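Local coordinates for CrmK (Actinoalloteichus sp. WH1-2216-6, PDB 5I1V), which probably oxidises shunt products, with covalently bound FAD, so that they re-enter caerulomycin biosynthesis, at residues Phe123-Gly128 / Leu325-Asp330; Asp346-His351 / Val441-Tyr446; Arg477-Lys482 / Phe495-Arg500. All coordinates share one frame; numbering follows the deposited sequence.

Contact 1. Residues Phe123-Gly128 / Leu325-Asp330; sequences FCMGVG and LLAIPD. With FAD (flavin-adenine dinucleotide), chain E.
F123 and I328 meet at the bicovalent flavin site of this berberine-bridge-type oxidase, where the flavin-binding loop 123-128 lies against the end of helix 319-326 and the loop after it. Two backbone hydrogen bonds define the pairing: I328 N donates to F123 O (3.1 Å, 156° at the hydrogen), and M125 N donates to I328 O at 3.2 Å. Together they bridge the backbones around C124 and I328, the chains running in nearly the same direction. A water adds a third link, donating to I328 O and accepting from G126 N.

Among side-chain contacts, the F123 ring stands beside I328, whose CD1 meets the ring edge in its plane. F123 chi1 of 59° sets CG between the backbone N and carbonyl carbon and turns one ring face to FAD O4, which lies off-centre 3.4 Å above it. With an alanine here the ring is gone, and I328 CD1 would probably lose its packing surface and a gap open beside FAD O4. M125 CG packs on A327 CB at 3.9 Å.

One salt bridge leads out of the chain, from D330 to R109 of the second subunit.

Cofactor bonds complete the group: F123 N donates to FAD O4, independently of the ring, G128 N donates to FAD O1P at 2.8 Å, and C124 SG is bonded covalently to FAD C6 at 1.8 Å.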
loop_
_atom_site.group_PDB
_atom_site.type_symbol
_atom_site.label_atom_id
_atom_site.label_comp_id
_atom_site.label_asym_id
_atom_site.label_seq_id
_atom_site.Cartn_x
_atom_site.Cartn_y
_atom_site.Cartn_z
ATOM N N PHE A 123 3.108 -10.508 -6.557
ATOM C CA PHE A 123 3.255 -10.006 -5.224
ATOM C C PHE A 123 3.505 -8.495 -5.166
ATOM O O PHE A 123 4.053 -8.017 -4.174
ATOM C CB PHE A 123 4.357 -10.790 -4.456
ATOM C CG PHE A 123 5.747 -10.759 -5.087
ATOM C CD1 PHE A 123 6.611 -9.687 -4.881
ATOM C CD2 PHE A 123 6.220 -11.844 -5.826
ATOM C CE1 PHE A 123 7.890 -9.681 -5.433
ATOM C CE2 PHE A 123 7.498 -11.836 -6.390
ATOM C CZ PHE A 123 8.333 -10.753 -6.190
ATOM N N CYS A 124 3.128 -7.714 -6.182
ATOM C CA CYS A 124 3.290 -6.275 -6.003
ATOM C C CYS A 124 1.953 -5.514 -6.039
ATOM O O CYS A 124 1.146 -5.702 -6.942
ATOM C CB CYS A 124 4.306 -5.708 -6.975
ATOM S SG CYS A 124 5.993 -6.446 -6.943
ATOM N N MET A 125 1.767 -4.640 -5.046
ATOM C CA MET A 125 0.457 -4.122 -4.671
ATOM C C MET A 125 -0.195 -3.247 -5.699
ATOM O O MET A 125 -1.412 -3.354 -5.916
ATOM C CB MET A 125 0.571 -3.317 -3.375
ATOM C CG MET A 125 0.728 -4.213 -2.161
ATOM S SD MET A 125 -0.693 -5.320 -1.941
ATOM C CE MET A 125 -1.937 -4.042 -1.600
ATOM N N GLY A 126 0.618 -2.406 -6.348
ATOM C CA GLY A 126 0.116 -1.426 -7.274
ATOM C C GLY A 126 0.076 -1.843 -8.748
ATOM O O GLY A 126 -0.241 -1.024 -9.594
ATOM N N VAL A 127 0.398 -3.094 -9.051
ATOM C CA VAL A 127 0.473 -3.568 -10.426
ATOM C C VAL A 127 -0.971 -3.588 -10.974
ATOM O O VAL A 127 -1.852 -4.076 -10.312
ATOM C CB VAL A 127 1.115 -4.927 -10.423
ATOM C CG1 VAL A 127 0.930 -5.643 -11.719
ATOM C CG2 VAL A 127 2.593 -4.779 -10.098
ATOM N N GLY A 128 -1.183 -3.064 -12.170
ATOM C CA GLY A 128 -2.523 -3.038 -12.808
ATOM C C GLY A 128 -2.813 -4.324 -13.550
ATOM O O GLY A 128 -1.920 -4.939 -14.194
ATOM N N LEU A 325 2.519 -9.693 3.678
ATOM C CA LEU A 325 3.825 -9.540 4.381
ATOM C C LEU A 325 4.957 -9.460 3.361
ATOM O O LEU A 325 5.885 -8.656 3.510
ATOM C CB LEU A 325 4.067 -10.712 5.337
ATOM C CG LEU A 325 5.384 -10.739 6.135
ATOM C CD1 LEU A 325 5.477 -9.613 7.152
ATOM C CD2 LEU A 325 5.486 -12.075 6.851
ATOM N N LEU A 326 4.853 -10.274 2.319
ATOM C CA LEU A 326 5.846 -10.339 1.247
ATOM C C LEU A 326 5.630 -9.350 0.095
ATOM O O LEU A 326 6.540 -9.121 -0.693
ATOM C CB LEU A 326 5.900 -11.782 0.731
ATOM C CG LEU A 326 6.486 -12.180 -0.632
ATOM C CD1 LEU A 326 6.714 -13.675 -0.630
ATOM C CD2 LEU A 326 5.564 -11.902 -1.796
ATOM N N ALA A 327 4.448 -8.747 0.006
ATOM C CA ALA A 327 4.121 -7.816 -1.061
ATOM C C ALA A 327 4.983 -6.573 -1.010
ATOM O O ALA A 327 5.409 -6.151 0.066
ATOM C CB ALA A 327 2.680 -7.394 -0.986
ATOM N N ILE A 328 5.188 -5.978 -2.184
ATOM C CA ILE A 328 5.890 -4.714 -2.307
ATOM C C ILE A 328 4.900 -3.538 -2.249
ATOM O O ILE A 328 3.902 -3.463 -3.019
ATOM C CB ILE A 328 6.808 -4.681 -3.567
ATOM C CG1 ILE A 328 8.087 -5.477 -3.280
ATOM C CG2 ILE A 328 7.215 -3.257 -3.941
ATOM C CD1 ILE A 328 7.965 -6.919 -3.661
ATOM N N PRO A 329 5.145 -2.628 -1.316
ATOM C CA PRO A 329 4.266 -1.483 -1.126
ATOM C C PRO A 329 4.222 -0.575 -2.328
ATOM O O PRO A 329 5.231 -0.380 -3.019
ATOM C CB PRO A 329 4.901 -0.709 0.035
ATOM C CG PRO A 329 5.946 -1.583 0.626
ATOM C CD PRO A 329 6.264 -2.679 -0.335
ATOM N N ASP A 330 3.066 0.034 -2.502
ATOM C CA ASP A 330 2.809 1.022 -3.544
ATOM C C ASP A 330 3.062 2.464 -3.048
ATOM O O ASP A 330 2.890 3.407 -3.801
ATOM C CB ASP A 330 1.357 0.871 -4.048
ATOM C CG ASP A 330 0.318 0.968 -2.917
ATOM O OD1 ASP A 330 0.599 0.534 -1.763
ATOM O OD2 ASP A 330 -0.795 1.463 -3.194
HETATM P PA FAD E . 1.466 -0.166 -17.214
HETATM O O1A FAD E . 2.786 0.554 -17.096
HETATM O O2A FAD E . 0.241 0.682 -17.031
HETATM O O5B FAD E . 1.391 -0.939 -18.579
HETATM C C5B FAD E . 2.300 -1.977 -18.931
HETATM C C4B FAD E . 2.230 -2.208 -20.448
HETATM O O4B FAD E . 0.929 -2.768 -20.720
HETATM C C3B FAD E . 2.318 -0.999 -21.353
HETATM O O3B FAD E . 2.796 -1.423 -22.617
HETATM C C2B FAD E . 0.886 -0.567 -21.503
HETATM O O2B FAD E . 0.575 0.361 -22.548
HETATM C C1B FAD E . 0.164 -1.919 -21.543
HETATM N N9A FAD E . -1.192 -1.843 -20.944
HETATM C C8A FAD E . -1.573 -1.370 -19.718
HETATM N N7A FAD E . -2.942 -1.378 -19.617
HETATM C C5A FAD E . -3.381 -1.856 -20.763
HETATM C C6A FAD E . -4.708 -2.132 -21.255
HETATM N N6A FAD E . -5.713 -1.899 -20.434
HETATM N N1A FAD E . -4.809 -2.613 -22.499
HETATM C C2A FAD E . -3.740 -2.808 -23.299
HETATM N N3A FAD E . -2.458 -2.628 -22.888
HETATM C C4A FAD E . -2.285 -2.099 -21.650
HETATM N N1 FAD E . 4.684 -9.402 -12.685
HETATM C C2 FAD E . 4.427 -10.671 -12.290
HETATM O O2 FAD E . 4.054 -11.513 -13.116
HETATM N N3 FAD E . 4.556 -11.083 -11.011
HETATM C C4 FAD E . 4.980 -10.309 -10.020
HETATM O O4 FAD E . 5.044 -10.732 -8.847
HETATM C C4X FAD E . 5.272 -8.918 -10.336
HETATM N N5 FAD E . 5.709 -8.063 -9.373
HETATM C C5X FAD E . 5.866 -6.767 -9.685
HETATM C C6 FAD E . 6.154 -5.842 -8.681
HETATM C C7 FAD E . 6.345 -4.484 -8.930
HETATM C C7M FAD E . 6.652 -3.530 -7.769
HETATM C C8 FAD E . 6.220 -4.043 -10.336
HETATM C C8M FAD E . 6.431 -2.604 -10.719
HETATM C C9 FAD E . 5.938 -4.947 -11.366
HETATM C C9A FAD E . 5.750 -6.300 -11.089
HETATM N N10 FAD E . 5.447 -7.226 -12.094
HETATM C C10 FAD E . 5.158 -8.533 -11.745
HETATM C "C1'" FAD E . 5.560 -6.889 -13.513
HETATM C "C2'" FAD E . 4.237 -6.458 -14.060
HETATM O "O2'" FAD E . 3.468 -7.612 -14.338
HETATM C "C3'" FAD E . 4.371 -5.595 -15.270
HETATM O "O3'" FAD E . 5.162 -4.426 -14.919
HETATM C "C4'" FAD E . 2.991 -5.205 -15.840
HETATM O "O4'" FAD E . 3.155 -4.979 -17.240
HETATM C "C5'" FAD E . 2.450 -3.972 -15.143
HETATM O "O5'" FAD E . 1.139 -3.714 -15.646
HETATM P P FAD E . 0.554 -2.274 -15.328
HETATM O O1P FAD E . 0.702 -1.961 -13.885
HETATM O O2P FAD E . -0.801 -2.141 -15.948
HETATM O O3P FAD E . 1.593 -1.331 -16.140
HETATM O O HOH W 1 3.394 -2.232 -5.698
#

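Contact 2. Residues Asp346-His351 / Val441-Tyr446; sequences DLRGPH and VNTGAY. With FAD (flavin-adenine dinucleotide), chain E.
T443 chi1 of 58° places OG1 between its backbone N and carbonyl carbon, facing D346, while CG2, anti to the carbonyl carbon, comes to 3.5 Å from R348 CD. In R348 a chi1 of 55° sends CG and CD past that methyl at a slant, and the bend at chi3 turns the guanidinium so that the methyl sits at its edge, near its plane.

The backbones are joined by three hydrogen bonds. D346 N donates to G444 O at 2.9 Å, T443 N to D346 O at 2.8 Å, and R348 N to V441 O at 2.7 Å. The second is straight at its hydrogen (172°), yet its donor stands well above the carbonyl plane and off the lone pairs. L347 and N442 form an antiparallel non-hydrogen-bonded pair; beside it L347 CD2 lies 3.8 Å from V441 CG1, the two side chains pointing the same way. Water donates to both D346 O and N442 OD1, and a second water connects D346 OD2 with T443 OG1. The carboxylate of D346 has its charged partner in K401.

Beyond the ladder, Y446 OH donates to FAD O2 (2.6 Å) and is also bonded to N448. The short, weakly bonded edge strand 442-444 thus borders the large antiparallel sheet and delivers a tyrosine to the pyrimidine end of the flavin, an arrangement consistent with the substrate-domain side of a berberine-bridge-type active site.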
loop_
_atom_site.group_PDB
_atom_site.type_symbol
_atom_site.label_atom_id
_atom_site.label_comp_id
_atom_site.label_asym_id
_atom_site.label_seq_id
_atom_site.Cartn_x
_atom_site.Cartn_y
_atom_site.Cartn_z
ATOM N N ASP A 346 15.157 -16.644 -17.199
ATOM C CA ASP A 346 14.545 -17.848 -16.641
ATOM C C ASP A 346 15.336 -19.082 -16.974
ATOM O O ASP A 346 15.923 -19.148 -18.033
ATOM C CB ASP A 346 13.110 -17.965 -17.171
ATOM C CG ASP A 346 12.273 -16.770 -16.768
ATOM O OD1 ASP A 346 12.775 -15.967 -15.897
ATOM O OD2 ASP A 346 11.150 -16.632 -17.322
ATOM N N LEU A 347 15.319 -20.047 -16.052
ATOM C CA LEU A 347 16.266 -21.181 -16.023
ATOM C C LEU A 347 15.503 -22.486 -15.953
ATOM O O LEU A 347 14.433 -22.561 -15.321
ATOM C CB LEU A 347 17.147 -21.134 -14.771
ATOM C CG LEU A 347 18.160 -20.000 -14.626
ATOM C CD1 LEU A 347 18.653 -19.925 -13.192
ATOM C CD2 LEU A 347 19.330 -20.192 -15.584
ATOM N N ARG A 348 16.056 -23.517 -16.569
ATOM C CA ARG A 348 15.530 -24.889 -16.383
ATOM C C ARG A 348 16.684 -25.804 -15.963
ATOM O O ARG A 348 16.516 -27.010 -15.849
ATOM C CB ARG A 348 14.848 -25.412 -17.650
ATOM C CG ARG A 348 15.757 -25.365 -18.875
ATOM C CD ARG A 348 15.020 -25.554 -20.192
ATOM N NE ARG A 348 14.642 -26.942 -20.362
ATOM C CZ ARG A 348 13.431 -27.458 -20.132
ATOM N NH1 ARG A 348 12.395 -26.707 -19.737
ATOM N NH2 ARG A 348 13.249 -28.764 -20.320
ATOM N N GLY A 349 17.834 -25.195 -15.702
ATOM C CA GLY A 349 19.022 -25.880 -15.207
ATOM C C GLY A 349 19.752 -24.878 -14.338
ATOM O O GLY A 349 19.335 -23.692 -14.250
ATOM N N PRO A 350 20.820 -25.329 -13.655
ATOM C CA PRO A 350 21.446 -24.439 -12.707
ATOM C C PRO A 350 22.428 -23.523 -13.365
ATOM O O PRO A 350 22.948 -23.837 -14.446
ATOM C CB PRO A 350 22.209 -25.392 -11.771
ATOM C CG PRO A 350 22.542 -26.570 -12.632
ATOM C CD PRO A 350 21.436 -26.677 -13.657
ATOM N N HIS A 351 22.696 -22.411 -12.703
ATOM C CA HIS A 351 23.885 -21.632 -12.999
ATOM C C HIS A 351 25.118 -22.428 -12.632
ATOM O O HIS A 351 25.123 -23.142 -11.633
ATOM C CB HIS A 351 23.908 -20.333 -12.241
ATOM C CG HIS A 351 23.025 -19.290 -12.831
ATOM N ND1 HIS A 351 22.480 -18.274 -12.083
ATOM C CD2 HIS A 351 22.588 -19.108 -14.098
ATOM C CE1 HIS A 351 21.761 -17.494 -12.869
ATOM N NE2 HIS A 351 21.807 -17.975 -14.096
ATOM N N VAL A 441 19.650 -24.706 -20.634
ATOM C CA VAL A 441 19.634 -24.154 -19.296
ATOM C C VAL A 441 18.772 -22.892 -19.228
ATOM O O VAL A 441 18.022 -22.738 -18.278
ATOM C CB VAL A 441 21.041 -23.813 -18.786
ATOM C CG1 VAL A 441 20.962 -23.076 -17.454
ATOM C CG2 VAL A 441 21.875 -25.084 -18.633
ATOM N N ASN A 442 18.903 -21.988 -20.192
ATOM C CA ASN A 442 18.064 -20.791 -20.212
ATOM C C ASN A 442 16.758 -21.067 -20.958
ATOM O O ASN A 442 16.760 -21.803 -21.914
ATOM C CB ASN A 442 18.779 -19.647 -20.906
ATOM C CG ASN A 442 20.165 -19.423 -20.376
ATOM O OD1 ASN A 442 20.343 -19.004 -19.239
ATOM N ND2 ASN A 442 21.163 -19.685 -21.211
ATOM N N THR A 443 15.644 -20.495 -20.515
ATOM C CA THR A 443 14.398 -20.599 -21.271
ATOM C C THR A 443 14.004 -19.263 -21.920
ATOM O O THR A 443 13.032 -19.189 -22.682
ATOM C CB THR A 443 13.248 -21.030 -20.360
ATOM O OG1 THR A 443 13.122 -20.089 -19.290
ATOM C CG2 THR A 443 13.522 -22.406 -19.785
ATOM N N GLY A 444 14.750 -18.207 -21.625
ATOM C CA GLY A 444 14.452 -16.883 -22.131
ATOM C C GLY A 444 14.166 -15.878 -21.012
ATOM O O GLY A 444 14.756 -15.934 -19.937
ATOM N N ALA A 445 13.273 -14.940 -21.287
ATOM C CA ALA A 445 12.944 -13.880 -20.337
ATOM C C ALA A 445 11.470 -13.563 -20.369
ATOM O O ALA A 445 10.771 -13.975 -21.283
ATOM C CB ALA A 445 13.737 -12.640 -20.661
ATOM N N TYR A 446 11.031 -12.783 -19.380
ATOM C CA TYR A 446 9.615 -12.486 -19.181
ATOM C C TYR A 446 9.227 -11.131 -19.701
ATOM O O TYR A 446 9.774 -10.123 -19.319
ATOM C CB TYR A 446 9.349 -12.605 -17.679
ATOM C CG TYR A 446 7.925 -12.411 -17.205
ATOM C CD1 TYR A 446 6.839 -12.938 -17.891
ATOM C CD2 TYR A 446 7.686 -11.754 -16.013
ATOM C CE1 TYR A 446 5.542 -12.765 -17.409
ATOM C CE2 TYR A 446 6.409 -11.595 -15.508
ATOM C CZ TYR A 446 5.343 -12.079 -16.219
ATOM O OH TYR A 446 4.097 -11.902 -15.712
HETATM P PA FAD E . 1.466 -0.166 -17.214
HETATM O O1A FAD E . 2.786 0.554 -17.096
HETATM O O2A FAD E . 0.241 0.682 -17.031
HETATM O O5B FAD E . 1.391 -0.939 -18.579
HETATM C C5B FAD E . 2.300 -1.977 -18.931
HETATM C C4B FAD E . 2.230 -2.208 -20.448
HETATM O O4B FAD E . 0.929 -2.768 -20.720
HETATM C C3B FAD E . 2.318 -0.999 -21.353
HETATM O O3B FAD E . 2.796 -1.423 -22.617
HETATM C C2B FAD E . 0.886 -0.567 -21.503
HETATM O O2B FAD E . 0.575 0.361 -22.548
HETATM C C1B FAD E . 0.164 -1.919 -21.543
HETATM N N9A FAD E . -1.192 -1.843 -20.944
HETATM C C8A FAD E . -1.573 -1.370 -19.718
HETATM N N7A FAD E . -2.942 -1.378 -19.617
HETATM C C5A FAD E . -3.381 -1.856 -20.763
HETATM C C6A FAD E . -4.708 -2.132 -21.255
HETATM N N6A FAD E . -5.713 -1.899 -20.434
HETATM N N1A FAD E . -4.809 -2.613 -22.499
HETATM C C2A FAD E . -3.740 -2.808 -23.299
HETATM N N3A FAD E . -2.458 -2.628 -22.888
HETATM C C4A FAD E . -2.285 -2.099 -21.650
HETATM N N1 FAD E . 4.684 -9.402 -12.685
HETATM C C2 FAD E . 4.427 -10.671 -12.290
HETATM O O2 FAD E . 4.054 -11.513 -13.116
HETATM N N3 FAD E . 4.556 -11.083 -11.011
HETATM C C4 FAD E . 4.980 -10.309 -10.020
HETATM O O4 FAD E . 5.044 -10.732 -8.847
HETATM C C4X FAD E . 5.272 -8.918 -10.336
HETATM N N5 FAD E . 5.709 -8.063 -9.373
HETATM C C5X FAD E . 5.866 -6.767 -9.685
HETATM C C6 FAD E . 6.154 -5.842 -8.681
HETATM C C7 FAD E . 6.345 -4.484 -8.930
HETATM C C7M FAD E . 6.652 -3.530 -7.769
HETATM C C8 FAD E . 6.220 -4.043 -10.336
HETATM C C8M FAD E . 6.431 -2.604 -10.719
HETATM C C9 FAD E . 5.938 -4.947 -11.366
HETATM C C9A FAD E . 5.750 -6.300 -11.089
HETATM N N10 FAD E . 5.447 -7.226 -12.094
HETATM C C10 FAD E . 5.158 -8.533 -11.745
HETATM C "C1'" FAD E . 5.560 -6.889 -13.513
HETATM C "C2'" FAD E . 4.237 -6.458 -14.060
HETATM O "O2'" FAD E . 3.468 -7.612 -14.338
HETATM C "C3'" FAD E . 4.371 -5.595 -15.270
HETATM O "O3'" FAD E . 5.162 -4.426 -14.919
HETATM C "C4'" FAD E . 2.991 -5.205 -15.840
HETATM O "O4'" FAD E . 3.155 -4.979 -17.240
HETATM C "C5'" FAD E . 2.450 -3.972 -15.143
HETATM O "O5'" FAD E . 1.139 -3.714 -15.646
HETATM P P FAD E . 0.554 -2.274 -15.328
HETATM O O1P FAD E . 0.702 -1.961 -13.885
HETATM O O2P FAD E . -0.801 -2.141 -15.948
HETATM O O3P FAD E . 1.593 -1.331 -16.140
HETATM O O HOH W 2 18.412 -17.937 -18.025
HETATM O O HOH W 3 10.962 -18.508 -19.870
#

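Contact 3. Residues Arg477-Lys482 / Phe495-Arg500; sequences RLQEIK and FSIRPR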
loop_
_atom_site.group_PDB
_atom_site.type_symbol
_atom_site.label_atom_id
_atom_site.label_comp_id
_atom_site.label_asym_id
_atom_site.label_seq_id
_atom_site.Cartn_x
_atom_site.Cartn_y
_atom_site.Cartn_z
ATOM N N ARG A 477 2.869 -16.588 -34.594
ATOM C CA ARG A 477 1.431 -16.674 -34.440
ATOM C C ARG A 477 0.877 -15.349 -33.866
ATOM O O ARG A 477 -0.158 -14.847 -34.331
ATOM C CB ARG A 477 1.043 -17.842 -33.527
ATOM C CG ARG A 477 -0.443 -17.949 -33.223
ATOM C CD ARG A 477 -1.325 -18.058 -34.436
ATOM N NE ARG A 477 -2.651 -18.439 -34.001
ATOM C CZ ARG A 477 -3.796 -18.054 -34.541
ATOM N NH1 ARG A 477 -3.836 -17.286 -35.579
ATOM N NH2 ARG A 477 -4.927 -18.469 -34.013
ATOM N N LEU A 478 1.582 -14.791 -32.899
ATOM C CA LEU A 478 1.199 -13.477 -32.365
ATOM C C LEU A 478 1.251 -12.381 -33.458
ATOM O O LEU A 478 0.384 -11.522 -33.512
ATOM C CB LEU A 478 2.074 -13.070 -31.193
ATOM C CG LEU A 478 1.873 -13.895 -29.933
ATOM C CD1 LEU A 478 3.037 -13.620 -28.992
ATOM C CD2 LEU A 478 0.542 -13.550 -29.260
ATOM N N GLN A 479 2.251 -12.428 -34.330
ATOM C CA GLN A 479 2.326 -11.464 -35.462
ATOM C C GLN A 479 1.112 -11.636 -36.376
ATOM O O GLN A 479 0.556 -10.685 -36.864
ATOM C CB GLN A 479 3.592 -11.662 -36.235
ATOM C CG GLN A 479 4.877 -11.263 -35.542
ATOM C CD GLN A 479 6.024 -11.347 -36.506
ATOM O OE1 GLN A 479 6.490 -12.427 -36.800
ATOM N NE2 GLN A 479 6.469 -10.211 -37.009
ATOM N N GLU A 480 0.681 -12.867 -36.598
ATOM C CA GLU A 480 -0.516 -13.112 -37.400
ATOM C C GLU A 480 -1.784 -12.565 -36.732
ATOM O O GLU A 480 -2.691 -12.032 -37.359
ATOM C CB GLU A 480 -0.647 -14.632 -37.665
ATOM C CG GLU A 480 -2.010 -15.095 -38.129
ATOM C CD GLU A 480 -2.120 -16.629 -38.194
ATOM O OE1 GLU A 480 -1.383 -17.339 -37.473
ATOM O OE2 GLU A 480 -2.965 -17.136 -38.955
ATOM N N ILE A 481 -1.891 -12.737 -35.431
ATOM C CA ILE A 481 -3.063 -12.233 -34.747
ATOM C C ILE A 481 -3.004 -10.675 -34.764
ATOM O O ILE A 481 -4.006 -10.005 -34.964
ATOM C CB ILE A 481 -3.136 -12.827 -33.328
ATOM C CG1 ILE A 481 -3.308 -14.326 -33.442
ATOM C CG2 ILE A 481 -4.262 -12.202 -32.520
ATOM C CD1 ILE A 481 -3.115 -15.107 -32.148
ATOM N N LYS A 482 -1.830 -10.128 -34.542
ATOM C CA LYS A 482 -1.607 -8.695 -34.583
ATOM C C LYS A 482 -2.094 -8.102 -35.892
ATOM O O LYS A 482 -2.806 -7.100 -35.946
ATOM C CB LYS A 482 -0.115 -8.413 -34.371
ATOM C CG LYS A 482 0.341 -6.987 -34.713
ATOM C CD LYS A 482 -0.084 -6.009 -33.617
ATOM C CE LYS A 482 0.253 -4.577 -33.998
ATOM N NZ LYS A 482 0.012 -3.680 -32.847
ATOM N N PHE A 495 8.905 -2.827 -27.900
ATOM C CA PHE A 495 8.768 -4.273 -27.950
ATOM C C PHE A 495 7.379 -4.733 -28.348
ATOM O O PHE A 495 6.979 -5.810 -27.980
ATOM C CB PHE A 495 9.136 -4.884 -26.612
ATOM C CG PHE A 495 10.627 -5.019 -26.360
ATOM C CD1 PHE A 495 11.572 -4.864 -27.366
ATOM C CD2 PHE A 495 11.074 -5.409 -25.108
ATOM C CE1 PHE A 495 12.922 -5.059 -27.107
ATOM C CE2 PHE A 495 12.440 -5.598 -24.853
ATOM C CZ PHE A 495 13.346 -5.427 -25.850
ATOM N N SER A 496 6.667 -3.964 -29.145
ATOM C CA SER A 496 5.364 -4.408 -29.590
ATOM C C SER A 496 5.490 -5.467 -30.673
ATOM O O SER A 496 6.484 -5.499 -31.389
ATOM C CB SER A 496 4.484 -3.257 -30.028
ATOM O OG SER A 496 4.985 -2.543 -31.138
ATOM N N ILE A 497 4.497 -6.338 -30.745
ATOM C CA ILE A 497 4.475 -7.383 -31.790
ATOM C C ILE A 497 4.493 -6.671 -33.139
ATOM O O ILE A 497 3.573 -5.917 -33.446
ATOM C CB ILE A 497 3.219 -8.291 -31.710
ATOM C CG1 ILE A 497 3.004 -8.908 -30.304
ATOM C CG2 ILE A 497 3.244 -9.353 -32.766
ATOM C CD1 ILE A 497 4.181 -9.641 -29.807
ATOM N N ARG A 498 5.496 -6.927 -33.965
ATOM C CA ARG A 498 5.561 -6.254 -35.284
ATOM C C ARG A 498 4.605 -6.901 -36.282
ATOM O O ARG A 498 4.428 -8.115 -36.287
ATOM C CB ARG A 498 6.968 -6.295 -35.887
ATOM C CG ARG A 498 8.082 -5.713 -35.021
ATOM C CD ARG A 498 7.742 -4.336 -34.517
ATOM N NE ARG A 498 8.917 -3.589 -34.059
ATOM C CZ ARG A 498 9.233 -3.330 -32.792
ATOM N NH1 ARG A 498 8.498 -3.784 -31.782
ATOM N NH2 ARG A 498 10.310 -2.600 -32.539
ATOM N N PRO A 499 4.011 -6.111 -37.157
ATOM C CA PRO A 499 3.057 -6.796 -38.030
ATOM C C PRO A 499 3.809 -7.750 -39.001
ATOM O O PRO A 499 4.933 -7.448 -39.422
ATOM C CB PRO A 499 2.373 -5.649 -38.784
ATOM C CG PRO A 499 2.725 -4.402 -37.997
ATOM C CD PRO A 499 4.100 -4.682 -37.466
ATOM N N ARG A 500 3.187 -8.901 -39.267
ATOM C CA ARG A 500 3.699 -9.921 -40.215
ATOM C C ARG A 500 4.562 -9.355 -41.352
ATOM O O ARG A 500 5.799 -9.461 -41.396
ATOM C CB ARG A 500 2.511 -10.662 -40.839
ATOM C CG ARG A 500 2.126 -11.964 -40.164
ATOM C CD ARG A 500 1.128 -12.740 -41.022
ATOM N NE ARG A 500 0.236 -11.808 -41.721
ATOM C CZ ARG A 500 -1.023 -12.069 -42.075
ATOM N NH1 ARG A 500 -1.579 -13.260 -41.835
ATOM N NH2 ARG A 500 -1.736 -11.118 -42.693
ATOM O OXT ARG A 500 4.015 -8.753 -42.276
HETATM O O HOH W 4 7.575 -8.695 -39.631
HETATM O O HOH W 5 1.812 -5.007 -31.398
#
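I497 and Q479 lead a helix-to-tail contact in which the C-terminal segment 495-500, without regular structure, runs over one side of helix 475-485. The apolar evidence centres on one methyl: I497 CG2 rests 3.5 Å from Q479 CA. K482 CB is 3.8 Å from I497 CG2, with L478 CB a little farther off. With CG2 anti to the backbone N of I497, the methyl is directed at the helix surface.

A single direct hydrogen bond joins the segments. Q479 NE2 donates to R498 O (3.0 Å, 153° at the hydrogen); the acceptor lies close to the amide plane of Q479, but the donor stands 48° out of the carbonyl plane, so the amide reaches the oxygen from above. Water extends the grip, donating to R500 O at the chain's carboxylate and bonding weakly to Q479 NE2.

K482 runs its aliphatic chain beside I497 O, with CE 3.6 Å away, and its NZ donates to a water near that carbonyl. The ammonium is held mainly from outside, by N193 O and F491 O and by a salt bridge to D486. R500 passes obliquely over the E480 side chain, its CD 4.0 Å from E480 CA, whereas E480 OE1 is salt-bridged to R477 NH1.

Y471 of helix 466-471 touches both L478 and I497, bridging helix and tail, while W184 of helix 180-185 packs on helix 475-485 through L478 and I481.

In the fold
Followed from the N terminus, the three contacts close successive loops in series, with no nesting or crossing. Contact 1 closes the longest, 196 intervening residues, and ties the flavin-binding loop after helix 104-115 to the end of helix 319-326. The chain then passes into strand 339-347, where contact 2 opens; 89 residues later it adds strand 442-444 to the edge of the eight-stranded sheet. Contact 3 spans just 12 residues and folds the C terminus back on helix 475-485. Contacts 1 and 2, with centres 25 Å apart on opposite sides of the chain's centre, both touch FAD; in contact 3, K482's side chain stays about 10 Å from it.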